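Long-range contacts in Tae4 (Agrobacterium tumefaciens, PDB 6IJF), which probably acts as a type VI secretion amidase effector that cleaves peptide stems of the peptidoglycan of rival bacteria: residues Y13-D17 with C145-C149; L24-F30 with T47-R51; T31-E36 with H68-K72. One frame throughout, in Å; residues are numbered along the deposited sequence. Where two conformers were deposited one is given.

Contact 1 (Y13-D17 with C145-C149); sequences YPSSD and CASAC
Ser147 OG is held by two partners from the 13-17 loop. It donates to Tyr13 OH at 2.6 Å and accepts the backbone N-H of Ser16, with Ser16 N 3.0 Å from Ser147 OG and an almost straight N-H...O angle of 170°. One bond given and one received set the rotation of this hydroxyl. The oxygen meets the phenol at the ring edge, near its plane, and no face of the tyrosine is used for the bond. Next to it the methyl of Ala146 approaches the same ring obliquely, Ala146 CB lying 3.3 Å from Tyr13 CE2, a tight apolar contact.

The second polar tie comes from Ser15. A chi1 of 168° swings its hydroxyl away from its own amide nitrogen, and Ser15 OG then donates to Ala146 O at 2.7 Å, sitting 39° above the carbonyl plane and not on a lone pair. The same Ser15 OG accepts from Asp17 N at 3.0 Å, which makes residues 15-17 an ST turn and gives this hydroxyl, too, a bond in each direction. A water joins the loops further on, 2.6 Å from Ser16 OG and donating to Ser147 O at 2.7 Å.

Cys145 and Cys149, joined by a disulfide, bracket this turn. Beyond the contact, Asp134 OD2 accepts from the backbone nitrogens of both Ser147 and Ala148. Asp134 is probably the acid of a Cys48-His132-Asp134 catalytic triad, as in clan CA enzymes, so the contact is consistent with a second shell to the active site of a papain-like cysteine amidase.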
ATOM      1  N   TYR C  13      11.451  15.812 -17.664  1.00 39.34           N
ATOM      2  CA  TYR C  13      10.320  14.839 -17.677  1.00 36.29           C
ATOM      3  C   TYR C  13       9.200  15.333 -16.759  1.00 35.76           C
ATOM      4  O   TYR C  13       9.412  15.526 -15.557  1.00 36.50           O
ATOM      5  CB  TYR C  13      10.800  13.433 -17.300  1.00 34.89           C
ATOM      6  CG  TYR C  13       9.670  12.430 -17.179  1.00 35.64           C
ATOM      7  CD1 TYR C  13       9.154  11.779 -18.287  1.00 36.24           C
ATOM      8  CD2 TYR C  13       9.084  12.166 -15.951  1.00 34.49           C
ATOM      9  CE1 TYR C  13       8.108  10.888 -18.181  1.00 35.65           C
ATOM     10  CE2 TYR C  13       8.058  11.239 -15.821  1.00 35.68           C
ATOM     11  CZ  TYR C  13       7.555  10.607 -16.942  1.00 38.14           C
ATOM     12  OH  TYR C  13       6.488   9.763 -16.798  1.00 34.97           O
ATOM     13  N   PRO C  14       7.966  15.514 -17.275  1.00 37.73           N
ATOM     14  CA  PRO C  14       6.800  15.787 -16.428  1.00 37.47           C
ATOM     15  C   PRO C  14       6.139  14.502 -15.900  1.00 39.16           C
ATOM     16  O   PRO C  14       5.646  13.667 -16.679  1.00 37.99           O
ATOM     17  CB  PRO C  14       5.907  16.576 -17.399  1.00 37.23           C
ATOM     18  CG  PRO C  14       6.143  15.902 -18.719  1.00 33.50           C
ATOM     19  CD  PRO C  14       7.596  15.443 -18.695  1.00 36.49           C
ATOM     20  N   SER C  15       6.139  14.318 -14.585  1.00 34.72           N
ATOM     21  CA  SER C  15       5.651  13.079 -13.932  1.00 35.16           C
ATOM     22  C   SER C  15       4.138  13.139 -13.717  1.00 33.07           C
ATOM     23  O   SER C  15       3.601  14.230 -13.429  1.00 35.61           O
ATOM     24  CB  SER C  15       6.418  12.856 -12.645  1.00 37.68           C
ATOM     25  OG  SER C  15       5.804  11.851 -11.844  1.00 35.32           O
ATOM     26  N   SER C  16       3.439  12.004 -13.785  1.00 35.55           N
ATOM     27  CA  SER C  16       2.001  11.894 -13.410  1.00 35.45           C
ATOM     28  C   SER C  16       1.832  11.566 -11.910  1.00 34.35           C
ATOM     29  O   SER C  16       0.672  11.399 -11.460  1.00 38.02           O
ATOM     30  CB  SER C  16       1.283  10.864 -14.272  1.00 38.55           C
ATOM     31  OG  SER C  16       1.946   9.629 -14.211  1.00 42.07           O
ATOM     32  N   ASP C  17       2.933  11.469 -11.158  1.00 35.75           N
ATOM     33  CA  ASP C  17       2.940  11.065  -9.730  1.00 36.38           C
ATOM     34  C   ASP C  17       2.979  12.326  -8.874  1.00 35.79           C
ATOM     35  O   ASP C  17       3.981  13.033  -8.852  1.00 33.52           O
ATOM     36  CB  ASP C  17       4.100  10.119  -9.436  1.00 36.40           C
ATOM     37  CG  ASP C  17       4.214   9.689  -7.972  1.00 37.56           C
ATOM     38  OD1 ASP C  17       3.430  10.134  -7.142  1.00 37.80           O
ATOM     39  OD2 ASP C  17       5.085   8.896  -7.685  1.00 43.23           O
ATOM     40  N   CYS C 145      10.662   4.499 -10.723  1.00 39.53           N
ATOM     41  CA  CYS C 145      10.173   5.111 -11.974  1.00 41.70           C
ATOM     42  C   CYS C 145       9.690   6.519 -11.643  1.00 37.92           C
ATOM     43  O   CYS C 145       9.114   6.748 -10.558  1.00 35.23           O
ATOM     44  CB  CYS C 145       9.134   4.209 -12.624  1.00 41.25           C
ATOM     45  SG  CYS C 145       9.795   2.574 -13.063  1.00 45.72           S
ATOM     46  N   ALA C 146       9.836   7.410 -12.598  1.00 37.58           N
ATOM     47  CA  ALA C 146       9.439   8.824 -12.471  1.00 39.45           C
ATOM     48  C   ALA C 146       7.923   8.946 -12.294  1.00 36.54           C
ATOM     49  O   ALA C 146       7.501   9.819 -11.498  1.00 37.68           O
ATOM     50  CB  ALA C 146       9.954   9.598 -13.660  1.00 40.16           C
ATOM     51  N   SER C 147       7.129   8.131 -12.997  1.00 36.48           N
ATOM     52  CA  SER C 147       5.650   8.146 -12.909  1.00 31.80           C
ATOM     53  C   SER C 147       5.081   6.881 -12.254  1.00 35.08           C
ATOM     54  O   SER C 147       4.228   7.017 -11.352  1.00 37.96           O
ATOM     55  CB  SER C 147       5.035   8.372 -14.246  1.00 35.91           C
ATOM     56  OG  SER C 147       5.116   9.713 -14.602  1.00 35.19           O
ATOM     57  N   ALA C 148       5.494   5.687 -12.669  1.00 35.40           N
ATOM     58  CA  ALA C 148       4.948   4.426 -12.122  1.00 40.42           C
ATOM     59  C   ALA C 148       5.755   3.247 -12.644  1.00 39.43           C
ATOM     60  O   ALA C 148       6.222   3.323 -13.775  1.00 35.97           O
ATOM     61  CB  ALA C 148       3.500   4.305 -12.560  1.00 42.40           C
ATOM     62  N   CYS C 149       5.887   2.184 -11.871  1.00 40.71           N
ATOM     63  CA  CYS C 149       6.527   0.917 -12.313  0.52 40.11           C
ATOM     64  C   CYS C 149       5.422  -0.150 -12.406  1.00 42.90           C
ATOM     65  O   CYS C 149       4.473  -0.108 -11.596  1.00 41.11           O
ATOM     66  CB  CYS C 149       7.670   0.498 -11.382  0.52 46.88           C
ATOM     67  SG  CYS C 149       7.009   0.150  -9.752  0.52 52.66           S
TER
HETATM   68  O   HOH W   1       1.978   8.505 -11.830  1.00 54.00           O
HETATM   69  O   HOH W   2       7.692   8.968  -8.814  1.00 39.44           O

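Contact 2 (L24-F30 with T47-R51); sequences LSQRDLF and TCAIR
Gln26 and Thr47, with CA atoms 7.3 Å apart, and Leu29 and Arg51, with CA atoms 8.2 Å apart, are the facing pairs where the first turns of helices 26-33 and 48-58 meet. Arg51 makes the polar link. Its chain is extended from CG to NE, carrying the guanidinium across to the residue before the Ser25 N-cap, where NH1 and NH2 grip one oxygen end-on: Arg51 NH1 lies 2.9 Å and Arg51 NH2 2.8 Å from Leu24 O. Both nitrogens lie in the carbonyl plane, yet sharing one acceptor bends the bonds, with N-H...O angles of 140° and 145°. The third corner is fixed within the helix turn, since Arg51 NE donates to Thr47 OG1 at 2.8 Å, nearly in the guanidinium plane. These in-plane bonds fix how the guanidinium is turned, while Leu29 CD2 rests over the centre of one face, 3.8 Å from Arg51 CZ.

The rest of the packing is apolar. Phe30 and Ile50 cross at about a right angle, bringing Phe30 CE1 to 3.8 Å from Ile50 CD1. Thr47 CG2 touches Gln26 CG at 3.9 Å, and Gln26 CG lies over the centre of the Phe30 ring.

Arg51 NH1 also binds Pro14 O, and both Thr47 OG1 and Gln26 N are hydrogen-bonded to acidic side chains of another protein's chain. Behind the interface, the side chain of Cys48 touches His132 and Ile133 of strand 131-137 and Met84 of helix 84-92, while Ile50 packs on Ile33 near the far end of helix 26-33.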
ATOM      1  N   LEU C  24       3.085  17.040 -12.874  1.00 34.02           N
ATOM      2  CA  LEU C  24       2.240  17.904 -13.710  1.00 35.99           C
ATOM      3  C   LEU C  24       0.997  17.087 -14.075  1.00 38.69           C
ATOM      4  O   LEU C  24       1.190  15.984 -14.637  1.00 37.19           O
ATOM      5  CB  LEU C  24       3.110  18.296 -14.916  1.00 43.61           C
ATOM      6  CG  LEU C  24       2.696  19.555 -15.671  1.00 40.10           C
ATOM      7  CD1 LEU C  24       2.853  20.775 -14.768  1.00 43.71           C
ATOM      8  CD2 LEU C  24       3.501  19.689 -16.966  1.00 40.57           C
ATOM      9  N   SER C  25      -0.189  17.509 -13.625  1.00 36.00           N
ATOM     10  CA  SER C  25      -1.490  16.829 -13.858  1.00 37.01           C
ATOM     11  C   SER C  25      -1.740  16.708 -15.359  1.00 39.38           C
ATOM     12  O   SER C  25      -1.108  17.477 -16.143  1.00 38.22           O
ATOM     13  CB  SER C  25      -2.636  17.578 -13.204  1.00 37.42           C
ATOM     14  OG  SER C  25      -2.810  18.808 -13.862  1.00 39.40           O
ATOM     15  N   GLN C  26      -2.630  15.824 -15.774  1.00 38.06           N
ATOM     16  CA  GLN C  26      -2.976  15.712 -17.224  1.00 41.44           C
ATOM     17  C   GLN C  26      -3.450  17.088 -17.703  1.00 41.48           C
ATOM     18  O   GLN C  26      -3.033  17.509 -18.763  1.00 39.64           O
ATOM     19  CB  GLN C  26      -4.092  14.695 -17.456  1.00 42.93           C
ATOM     20  CG  GLN C  26      -4.344  14.486 -18.938  1.00 39.32           C
ATOM     21  CD  GLN C  26      -5.743  14.032 -19.259  1.00 40.74           C
ATOM     22  OE1 GLN C  26      -6.714  14.512 -18.698  1.00 50.22           O
ATOM     23  NE2 GLN C  26      -5.849  13.123 -20.201  1.00 40.58           N
ATOM     24  N   ARG C  27      -4.265  17.775 -16.898  1.00 43.31           N
ATOM     25  CA  ARG C  27      -4.870  19.088 -17.237  1.00 45.41           C
ATOM     26  C   ARG C  27      -3.739  20.085 -17.526  1.00 44.22           C
ATOM     27  O   ARG C  27      -3.765  20.740 -18.582  1.00 41.69           O
ATOM     28  CB  ARG C  27      -5.788  19.501 -16.088  1.00 49.87           C
ATOM     29  CG  ARG C  27      -6.397  20.882 -16.223  1.00 63.12           C
ATOM     30  CD  ARG C  27      -7.453  21.014 -15.129  1.00 66.05           C
ATOM     31  NE  ARG C  27      -6.851  21.136 -13.794  1.00 70.16           N
ATOM     32  CZ  ARG C  27      -7.477  20.914 -12.623  1.00 64.81           C
ATOM     33  NH1 ARG C  27      -8.722  20.474 -12.581  1.00 60.61           N
ATOM     34  NH2 ARG C  27      -6.880  21.201 -11.483  1.00 64.68           N
ATOM     35  N   ASP C  28      -2.732  20.155 -16.662  1.00 40.97           N
ATOM     36  CA  ASP C  28      -1.594  21.097 -16.827  1.00 40.11           C
ATOM     37  C   ASP C  28      -0.694  20.644 -17.973  1.00 38.56           C
ATOM     38  O   ASP C  28      -0.238  21.497 -18.747  1.00 41.56           O
ATOM     39  CB  ASP C  28      -0.828  21.279 -15.510  1.00 41.81           C
ATOM     40  CG  ASP C  28      -1.578  22.157 -14.496  1.00 48.02           C
ATOM     41  OD1 ASP C  28      -2.266  23.114 -14.926  1.00 54.64           O
ATOM     42  OD2 ASP C  28      -1.520  21.839 -13.296  1.00 54.36           O
ATOM     43  N   LEU C  29      -0.388  19.350 -18.063  1.00 36.10           N
ATOM     44  CA  LEU C  29       0.474  18.823 -19.158  1.00 35.83           C
ATOM     45  C   LEU C  29      -0.120  19.233 -20.522  1.00 37.22           C
ATOM     46  O   LEU C  29       0.628  19.696 -21.409  1.00 37.19           O
ATOM     47  CB  LEU C  29       0.540  17.306 -19.020  1.00 39.43           C
ATOM     48  CG  LEU C  29       1.295  16.592 -20.132  1.00 39.48           C
ATOM     49  CD1 LEU C  29       2.793  16.744 -19.936  1.00 38.74           C
ATOM     50  CD2 LEU C  29       0.908  15.127 -20.185  1.00 43.45           C
ATOM     51  N   PHE C  30      -1.408  18.987 -20.720  1.00 37.85           N
ATOM     52  CA  PHE C  30      -2.101  19.230 -22.014  1.00 41.13           C
ATOM     53  C   PHE C  30      -2.154  20.744 -22.246  1.00 40.43           C
ATOM     54  O   PHE C  30      -2.000  21.170 -23.403  1.00 38.41           O
ATOM     55  CB  PHE C  30      -3.481  18.566 -22.008  1.00 43.51           C
ATOM     56  CG  PHE C  30      -3.489  17.079 -22.279  1.00 41.82           C
ATOM     57  CD1 PHE C  30      -2.346  16.310 -22.129  1.00 42.25           C
ATOM     58  CD2 PHE C  30      -4.666  16.441 -22.626  1.00 46.38           C
ATOM     59  CE1 PHE C  30      -2.383  14.939 -22.334  1.00 43.65           C
ATOM     60  CE2 PHE C  30      -4.696  15.075 -22.851  1.00 47.32           C
ATOM     61  CZ  PHE C  30      -3.553  14.321 -22.707  1.00 42.66           C
ATOM     62  N   THR C  47      -1.120   8.934 -20.583  1.00 37.59           N
ATOM     63  CA  THR C  47      -0.205  10.064 -20.915  1.00 36.08           C
ATOM     64  C   THR C  47       1.254   9.626 -20.949  1.00 35.82           C
ATOM     65  O   THR C  47       2.101  10.496 -21.235  1.00 40.16           O
ATOM     66  CB  THR C  47      -0.441  11.202 -19.907  1.00 39.58           C
ATOM     67  OG1 THR C  47      -0.071  10.697 -18.622  1.00 37.46           O
ATOM     68  CG2 THR C  47      -1.879  11.682 -19.888  1.00 41.96           C
ATOM     69  N   CYS C  48       1.581   8.346 -20.701  1.00 36.80           N
ATOM     70  CA  CYS C  48       2.996   7.940 -20.420  1.00 34.09           C
ATOM     71  C   CYS C  48       3.891   8.280 -21.615  1.00 38.31           C
ATOM     72  O   CYS C  48       5.001   8.811 -21.380  1.00 36.66           O
ATOM     73  CB  CYS C  48       3.125   6.470 -20.032  1.00 39.15           C
ATOM     74  SG  CYS C  48       2.727   5.263 -21.342  1.00 41.05           S
ATOM     75  N   ALA C  49       3.444   8.022 -22.857  1.00 36.83           N
ATOM     76  CA  ALA C  49       4.281   8.225 -24.065  1.00 36.60           C
ATOM     77  C   ALA C  49       4.395   9.731 -24.422  1.00 33.72           C
ATOM     78  O   ALA C  49       5.483  10.149 -24.898  1.00 35.03           O
ATOM     79  CB  ALA C  49       3.742   7.422 -25.239  1.00 36.01           C
ATOM     80  N   ILE C  50       3.356  10.523 -24.167  1.00 34.25           N
ATOM     81  CA  ILE C  50       3.406  12.022 -24.236  1.00 35.99           C
ATOM     82  C   ILE C  50       4.497  12.548 -23.292  1.00 37.30           C
ATOM     83  O   ILE C  50       5.339  13.381 -23.699  1.00 37.67           O
ATOM     84  CB  ILE C  50       2.035  12.626 -23.883  1.00 35.66           C
ATOM     85  CG1 ILE C  50       0.950  12.155 -24.847  1.00 39.33           C
ATOM     86  CG2 ILE C  50       2.107  14.140 -23.824  1.00 37.66           C
ATOM     87  CD1 ILE C  50      -0.460  12.398 -24.345  1.00 41.59           C
ATOM     88  N   ARG C  51       4.510  12.059 -22.057  1.00 38.20           N
ATOM     89  CA  ARG C  51       5.445  12.569 -21.021  1.00 38.44           C
ATOM     90  C   ARG C  51       6.875  12.218 -21.438  1.00 35.66           C
ATOM     91  O   ARG C  51       7.768  13.092 -21.359  1.00 37.54           O
ATOM     92  CB  ARG C  51       5.043  12.033 -19.641  1.00 32.07           C
ATOM     93  CG  ARG C  51       3.690  12.544 -19.189  1.00 32.56           C
ATOM     94  CD  ARG C  51       3.190  11.897 -17.906  1.00 31.26           C
ATOM     95  NE  ARG C  51       1.896  12.419 -17.510  1.00 35.36           N
ATOM     96  CZ  ARG C  51       1.718  13.527 -16.794  1.00 33.41           C
ATOM     97  NH1 ARG C  51       2.765  14.243 -16.418  1.00 35.10           N
ATOM     98  NH2 ARG C  51       0.502  13.885 -16.429  1.00 35.05           N
TER

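Contact 3 (T31-E36 with H68-K72); sequences TEIGWE and HRIQK
Lys72 and Gln71 bind carbonyls of the last turn of helix 26-33, which closes in a Schellman motif with Gly34 at positive phi (86°). Lys72 NZ donates to Thr31 O at 2.8 Å, an oxygen that also receives the Gly34 N-H, and forms a salt bridge with Glu36 OE2 at 2.7 Å, on the syn side but tilted out of the carboxylate plane. A bend at chi3 (-64°) turns the ammonium group to both acceptors, and Lys72 CE passes 3.8 Å from Gly34 CA. One residue along, Gln71 N donates to Ile33 O at 2.9 Å.

Trp35 makes the other link. Its indole edge donates in the ring plane from NE1 to Arg69 O at 3.0 Å, while CZ2 and CH2 press on His68 CB, the nearest being Trp35 CZ2 at 3.5 Å. The six-membered ring and the imidazole are oblique, with planes 42° apart. Ile33 CD1 sits over the centre of one indole face.

A layer further out, Phe38 meets the indole edge-to-face, and Ile50 and Ile80 pack against it. His68 NE2 is tied to Tyr44 OH, and Ile70 pairs through its backbone with Gly77 and Lys78. Arg69 O takes a second donor, Gln71 NE2 at 3.2 Å, which reaches it from the carbonyl face opposite to Trp35 NE1.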
ATOM      1  N   THR C  31      -2.344  21.553 -21.183  1.00 42.60           N
ATOM      2  CA  THR C  31      -2.330  23.037 -21.322  1.00 41.09           C
ATOM      3  C   THR C  31      -0.954  23.471 -21.833  1.00 40.70           C
ATOM      4  O   THR C  31      -0.900  24.257 -22.786  1.00 43.87           O
ATOM      5  CB  THR C  31      -2.741  23.759 -20.039  1.00 43.26           C
ATOM      6  OG1 THR C  31      -4.041  23.259 -19.718  1.00 44.13           O
ATOM      7  CG2 THR C  31      -2.795  25.267 -20.210  1.00 45.39           C
ATOM      8  N   GLU C  32       0.136  22.948 -21.274  1.00 36.96           N
ATOM      9  CA  GLU C  32       1.480  23.438 -21.647  1.00 37.85           C
ATOM     10  C   GLU C  32       1.660  23.256 -23.164  1.00 40.18           C
ATOM     11  O   GLU C  32       2.247  24.153 -23.782  1.00 43.70           O
ATOM     12  CB  GLU C  32       2.597  22.746 -20.867  1.00 38.72           C
ATOM     13  CG  GLU C  32       3.972  23.261 -21.226  1.00 43.19           C
ATOM     14  CD  GLU C  32       5.106  22.641 -20.443  1.00 47.66           C
ATOM     15  OE1 GLU C  32       4.830  22.110 -19.337  1.00 45.68           O
ATOM     16  OE2 GLU C  32       6.273  22.740 -20.908  1.00 49.16           O
ATOM     17  N   ILE C  33       1.173  22.145 -23.732  1.00 42.42           N
ATOM     18  CA  ILE C  33       1.480  21.768 -25.142  1.00 41.35           C
ATOM     19  C   ILE C  33       0.317  22.138 -26.068  1.00 47.39           C
ATOM     20  O   ILE C  33       0.450  21.909 -27.285  1.00 45.75           O
ATOM     21  CB  ILE C  33       1.861  20.289 -25.267  1.00 38.90           C
ATOM     22  CG1 ILE C  33       0.726  19.343 -24.874  1.00 41.11           C
ATOM     23  CG2 ILE C  33       3.136  20.015 -24.484  1.00 39.30           C
ATOM     24  CD1 ILE C  33       1.021  17.891 -25.190  1.00 43.85           C
ATOM     25  N   GLY C  34      -0.758  22.710 -25.533  1.00 45.13           N
ATOM     26  CA  GLY C  34      -1.844  23.264 -26.363  1.00 46.11           C
ATOM     27  C   GLY C  34      -2.866  22.207 -26.729  1.00 47.40           C
ATOM     28  O   GLY C  34      -3.528  22.363 -27.758  1.00 45.84           O
ATOM     29  N   TRP C  35      -3.037  21.181 -25.895  1.00 45.42           N
ATOM     30  CA  TRP C  35      -3.998  20.078 -26.153  1.00 47.57           C
ATOM     31  C   TRP C  35      -5.173  20.164 -25.189  1.00 46.78           C
ATOM     32  O   TRP C  35      -5.703  19.093 -24.822  1.00 46.43           O
ATOM     33  CB  TRP C  35      -3.310  18.726 -26.002  1.00 50.30           C
ATOM     34  CG  TRP C  35      -2.274  18.417 -27.018  1.00 46.40           C
ATOM     35  CD1 TRP C  35      -1.622  19.264 -27.868  1.00 51.46           C
ATOM     36  CD2 TRP C  35      -1.736  17.113 -27.256  1.00 44.30           C
ATOM     37  NE1 TRP C  35      -0.716  18.565 -28.623  1.00 48.43           N
ATOM     38  CE2 TRP C  35      -0.763  17.246 -28.265  1.00 48.13           C
ATOM     39  CE3 TRP C  35      -1.987  15.852 -26.710  1.00 49.79           C
ATOM     40  CZ2 TRP C  35      -0.047  16.150 -28.742  1.00 51.06           C
ATOM     41  CZ3 TRP C  35      -1.280  14.771 -27.190  1.00 49.38           C
ATOM     42  CH2 TRP C  35      -0.323  14.923 -28.188  1.00 49.47           C
ATOM     43  N   GLU C  36      -5.555  21.368 -24.767  1.00 48.10           N
ATOM     44  CA  GLU C  36      -6.657  21.562 -23.782  1.00 52.53           C
ATOM     45  C   GLU C  36      -7.905  20.793 -24.225  1.00 49.74           C
ATOM     46  O   GLU C  36      -8.615  20.246 -23.373  1.00 54.39           O
ATOM     47  CB  GLU C  36      -7.036  23.043 -23.623  1.00 56.46           C
ATOM     48  CG  GLU C  36      -5.962  23.888 -22.976  1.00 52.34           C
ATOM     49  CD  GLU C  36      -4.990  24.540 -23.947  1.00 56.86           C
ATOM     50  OE1 GLU C  36      -4.617  23.895 -24.941  1.00 58.96           O
ATOM     51  OE2 GLU C  36      -4.595  25.693 -23.679  1.00 59.69           O
ATOM     52  N   HIS C  68       1.526  13.024 -33.390  1.00 54.61           N
ATOM     53  CA  HIS C  68       1.006  14.363 -33.013  1.00 50.77           C
ATOM     54  C   HIS C  68       2.133  15.376 -32.886  1.00 50.98           C
ATOM     55  O   HIS C  68       3.337  14.996 -32.926  1.00 47.13           O
ATOM     56  CB  HIS C  68       0.251  14.314 -31.677  1.00 50.42           C
ATOM     57  CG  HIS C  68      -1.015  13.530 -31.680  1.00 48.31           C
ATOM     58  ND1 HIS C  68      -1.041  12.150 -31.775  1.00 49.21           N
ATOM     59  CD2 HIS C  68      -2.305  13.925 -31.526  1.00 56.35           C
ATOM     60  CE1 HIS C  68      -2.289  11.730 -31.709  1.00 50.69           C
ATOM     61  NE2 HIS C  68      -3.085  12.801 -31.532  1.00 52.37           N
ATOM     62  N   ARG C  69       1.742  16.640 -32.706  1.00 47.84           N
ATOM     63  CA  ARG C  69       2.702  17.759 -32.523  1.00 51.27           C
ATOM     64  C   ARG C  69       2.268  18.635 -31.347  1.00 43.55           C
ATOM     65  O   ARG C  69       1.045  18.760 -31.102  1.00 46.12           O
ATOM     66  CB  ARG C  69       2.827  18.566 -33.822  1.00 57.38           C
ATOM     67  CG  ARG C  69       3.249  17.685 -34.979  1.00 60.39           C
ATOM     68  CD  ARG C  69       4.093  18.375 -36.033  1.00 79.44           C
ATOM     69  NE  ARG C  69       5.232  17.575 -36.492  1.00 81.33           N
ATOM     70  CZ  ARG C  69       5.170  16.541 -37.324  1.00 81.72           C
ATOM     71  NH1 ARG C  69       4.003  16.113 -37.777  1.00 82.97           N
ATOM     72  NH2 ARG C  69       6.284  15.920 -37.677  1.00 85.55           N
ATOM     73  N   ILE C  70       3.269  19.201 -30.664  1.00 46.58           N
ATOM     74  CA  ILE C  70       3.120  20.310 -29.674  1.00 45.84           C
ATOM     75  C   ILE C  70       2.574  21.507 -30.456  1.00 52.84           C
ATOM     76  O   ILE C  70       3.144  21.836 -31.526  1.00 43.76           O
ATOM     77  CB  ILE C  70       4.467  20.602 -28.993  1.00 45.11           C
ATOM     78  CG1 ILE C  70       4.959  19.387 -28.189  1.00 41.48           C
ATOM     79  CG2 ILE C  70       4.384  21.849 -28.106  1.00 49.56           C
ATOM     80  CD1 ILE C  70       6.306  19.597 -27.509  1.00 43.11           C
ATOM     81  N   GLN C  71       1.480  22.090 -29.953  1.00 49.43           N
ATOM     82  CA  GLN C  71       0.701  23.153 -30.630  1.00 53.59           C
ATOM     83  C   GLN C  71       1.002  24.526 -30.037  1.00 55.83           C
ATOM     84  O   GLN C  71       0.458  25.481 -30.563  1.00 58.08           O
ATOM     85  CB  GLN C  71      -0.798  22.889 -30.491  1.00 46.72           C
ATOM     86  CG  GLN C  71      -1.253  21.583 -31.124  1.00 54.39           C
ATOM     87  CD  GLN C  71      -1.115  21.552 -32.629  1.00 62.59           C
ATOM     88  OE1 GLN C  71      -1.422  22.526 -33.303  1.00 59.05           O
ATOM     89  NE2 GLN C  71      -0.683  20.427 -33.181  1.00 55.06           N
ATOM     90  N   LYS C  72       1.836  24.633 -29.000  1.00 53.91           N
ATOM     91  CA  LYS C  72       2.031  25.910 -28.260  1.00 48.63           C
ATOM     92  C   LYS C  72       3.420  25.945 -27.618  1.00 51.58           C
ATOM     93  O   LYS C  72       3.944  24.851 -27.217  1.00 45.27           O
ATOM     94  CB  LYS C  72       0.920  26.017 -27.211  1.00 55.97           C
ATOM     95  CG  LYS C  72       0.959  27.241 -26.295  1.00 56.94           C
ATOM     96  CD  LYS C  72       0.193  27.017 -24.976  1.00 50.78           C
ATOM     97  CE  LYS C  72      -1.271  26.800 -25.228  1.00 52.04           C
ATOM     98  NZ  LYS C  72      -1.996  26.503 -23.978  1.00 44.34           N
TER

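The contacts form a row: the centres of contacts 1 and 2, and of contacts 2 and 3, are about 10 Å apart, whereas contacts 1 and 3, with centres about 19 Å apart, do not touch (nearest atoms about 6 Å). Helix 26-33 is shared, its start in contact 2 and its end in contact 3, linked by a probable hydrogen bond from Trp35 N to Phe30 O. Contact 1 closes a loop enclosing both others, whose segments alternate along the sequence. Leu24 N and Ser15 O (2.9 Å, a probable hydrogen bond) connect contacts 1 and 2. Together they fasten the N-terminal loop and helix 26-33 to helix 48-58, the two-stranded sheet and the turn after strand 144-145.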